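Local coordinates for silicatein alpha (Tethya aurantium, PDB 6ZQ3), which is probably the papain-family enzyme that promotes silica deposition in the spicules of a marine sponge, at residues His165-Thr170 with Trp181-Ser186. Sequence-based numbering, arbitrary orientation.
Sequences HAMVIT and WLAKNS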
loop_
_atom_site.group_PDB
_atom_site.type_symbol
_atom_site.label_atom_id
_atom_site.label_comp_id
_atom_site.label_asym_id
_atom_site.label_seq_id
_atom_site.Cartn_x
_atom_site.Cartn_y
_atom_site.Cartn_z
ATOM N N HIS A 165 6.956 -2.289 7.839
ATOM C CA HIS A 165 6.862 -1.432 6.654
ATOM C C HIS A 165 5.784 -1.967 5.732
ATOM O O HIS A 165 5.647 -3.178 5.568
ATOM C CB HIS A 165 8.228 -1.329 5.933
ATOM C CG HIS A 165 8.216 -0.401 4.759
ATOM N ND1 HIS A 165 8.254 0.971 4.895
ATOM C CD2 HIS A 165 8.173 -0.644 3.426
ATOM C CE1 HIS A 165 8.225 1.532 3.699
ATOM N NE2 HIS A 165 8.181 0.575 2.790
ATOM N N ALA A 166 5.020 -1.046 5.156
ATOM C CA ALA A 166 3.830 -1.366 4.398
ATOM C C ALA A 166 3.996 -0.903 2.971
ATOM O O ALA A 166 4.598 0.144 2.718
ATOM C CB ALA A 166 2.599 -0.691 5.019
ATOM N N MET A 167 3.425 -1.658 2.034
ATOM C CA MET A 167 3.519 -1.308 0.604
ATOM C C MET A 167 2.325 -1.850 -0.145
ATOM O O MET A 167 1.463 -2.467 0.454
ATOM C CB MET A 167 4.815 -1.873 -0.006
ATOM C CG MET A 167 5.918 -2.198 0.992
ATOM S SD MET A 167 7.230 -3.202 0.288
ATOM C CE MET A 167 7.787 -1.991 -0.890
ATOM N N VAL A 168 2.270 -1.625 -1.453
ATOM C CA VAL A 168 1.168 -2.145 -2.291
ATOM C C VAL A 168 1.680 -3.239 -3.187
ATOM O O VAL A 168 2.575 -2.998 -3.972
ATOM C CB VAL A 168 0.583 -1.109 -3.269
ATOM C CG1 VAL A 168 -0.851 -1.476 -3.608
ATOM C CG2 VAL A 168 0.650 0.289 -2.708
ATOM N N ILE A 169 1.121 -4.432 -3.085
ATOM C CA ILE A 169 1.350 -5.444 -4.108
ATOM C C ILE A 169 0.554 -5.063 -5.373
ATOM O O ILE A 169 -0.668 -4.909 -5.324
ATOM C CB ILE A 169 1.004 -6.856 -3.559
ATOM C CG1 ILE A 169 2.007 -7.215 -2.448
ATOM C CG2 ILE A 169 1.063 -7.926 -4.643
ATOM C CD1 ILE A 169 2.100 -8.692 -2.155
ATOM N N THR A 170 1.247 -4.907 -6.500
ATOM C CA THR A 170 0.602 -4.537 -7.772
ATOM C C THR A 170 0.592 -5.659 -8.822
ATOM O O THR A 170 0.118 -5.457 -9.937
ATOM C CB THR A 170 1.308 -3.339 -8.407
ATOM O OG1 THR A 170 2.686 -3.656 -8.554
ATOM C CG2 THR A 170 1.164 -2.059 -7.561
ATOM N N TRP A 181 6.543 -11.586 -5.862
ATOM C CA TRP A 181 5.490 -10.575 -5.779
ATOM C C TRP A 181 6.064 -9.280 -6.296
ATOM O O TRP A 181 7.226 -9.013 -6.090
ATOM C CB TRP A 181 5.029 -10.349 -4.333
ATOM C CG TRP A 181 4.371 -11.512 -3.707
ATOM C CD1 TRP A 181 4.884 -12.298 -2.745
ATOM C CD2 TRP A 181 3.065 -12.026 -3.998
ATOM N NE1 TRP A 181 3.986 -13.282 -2.393
ATOM C CE2 TRP A 181 2.857 -13.136 -3.149
ATOM C CE3 TRP A 181 2.052 -11.663 -4.894
ATOM C CZ2 TRP A 181 1.688 -13.890 -3.175
ATOM C CZ3 TRP A 181 0.890 -12.417 -4.919
ATOM C CH2 TRP A 181 0.723 -13.523 -4.074
ATOM N N LEU A 182 5.249 -8.474 -6.956
ATOM C CA LEU A 182 5.671 -7.147 -7.378
ATOM C C LEU A 182 5.090 -6.124 -6.415
ATOM O O LEU A 182 3.884 -5.928 -6.349
ATOM C CB LEU A 182 5.207 -6.868 -8.811
ATOM C CG LEU A 182 5.702 -5.545 -9.407
ATOM C CD1 LEU A 182 7.228 -5.518 -9.494
ATOM C CD2 LEU A 182 5.065 -5.317 -10.775
ATOM N N ALA A 183 5.947 -5.482 -5.641
ATOM C CA ALA A 183 5.473 -4.603 -4.603
ATOM C C ALA A 183 5.919 -3.195 -4.920
ATOM O O ALA A 183 7.064 -2.968 -5.268
ATOM C CB ALA A 183 6.015 -5.063 -3.245
ATOM N N LYS A 184 5.017 -2.250 -4.777
ATOM C CA LYS A 184 5.338 -0.836 -4.983
ATOM C C LYS A 184 5.667 -0.151 -3.635
ATOM O O LYS A 184 4.835 -0.147 -2.738
ATOM C CB LYS A 184 4.133 -0.169 -5.665
ATOM C CG LYS A 184 4.268 1.308 -5.931
ATOM C CD LYS A 184 2.896 1.874 -6.274
ATOM C CE LYS A 184 3.018 3.163 -7.061
ATOM N NZ LYS A 184 1.902 4.069 -6.734
ATOM N N ASN A 185 6.872 0.389 -3.488
ATOM C CA ASN A 185 7.275 1.097 -2.252
ATOM C C ASN A 185 7.006 2.598 -2.439
ATOM O O ASN A 185 6.571 3.046 -3.510
ATOM C CB ASN A 185 8.774 0.852 -1.942
ATOM C CG ASN A 185 9.096 0.897 -0.461
ATOM O OD1 ASN A 185 8.255 1.242 0.378
ATOM N ND2 ASN A 185 10.328 0.548 -0.121
ATOM N N SER A 186 7.263 3.369 -1.398
ATOM C CA SER A 186 7.041 4.791 -1.435
ATOM C C SER A 186 8.296 5.464 -0.896
ATOM O O SER A 186 8.225 6.361 -0.039
ATOM C CB SER A 186 5.793 5.147 -0.601
ATOM O OG SER A 186 5.825 4.546 0.700
HETATM O O HOH W 1 4.335 2.141 1.076
#
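His165 turns its NE2-H onto OD1 of Asn185, 2.5 Å from NE2 to OD1 and nearly straight (167°). The acceptor lies in the imidazole plane, while the amide plane stands 74° from the ring; the imidazole reaches across because its CG stands anti to the backbone N (chi1 -177°). The pair matches the His-Asn couple of papain-like catalytic triads, and Ser26, touching His165, is consistent with silicatein's nucleophile. Shortening Asn185 to an alanine is likely to leave NE2 of His165 without this acceptor and the ring less fixed in rotation.

Beyond it the strands close into an antiparallel hairpin, Val168 and Lys184 bonding through both backbones, with Lys184 N 2.7 Å from Val168 O. The tight side is apolar: branched Ile169 sets CD1 over one face of the Trp181 indole, 3.7 Å above the plane and offset toward the rim, and small Ala183 faces Ile169 in a non-hydrogen-bonded pair, CA to CA 4.2 Å, which suits so close an approach. Looser is the edge at partly exposed Leu182, where Leu182 O accepts Thr170 N and, more weakly, Thr170 OG1, 3.4 Å from OG1 to O. Where the strands part, a water bridges Ala166 O and Ser186 OG.

Helix 121-130 packs against Ile169 and Trp181, helix 26-43 meets His165 and Ala166, and strands 134-138 and 196-200 flank the hairpin.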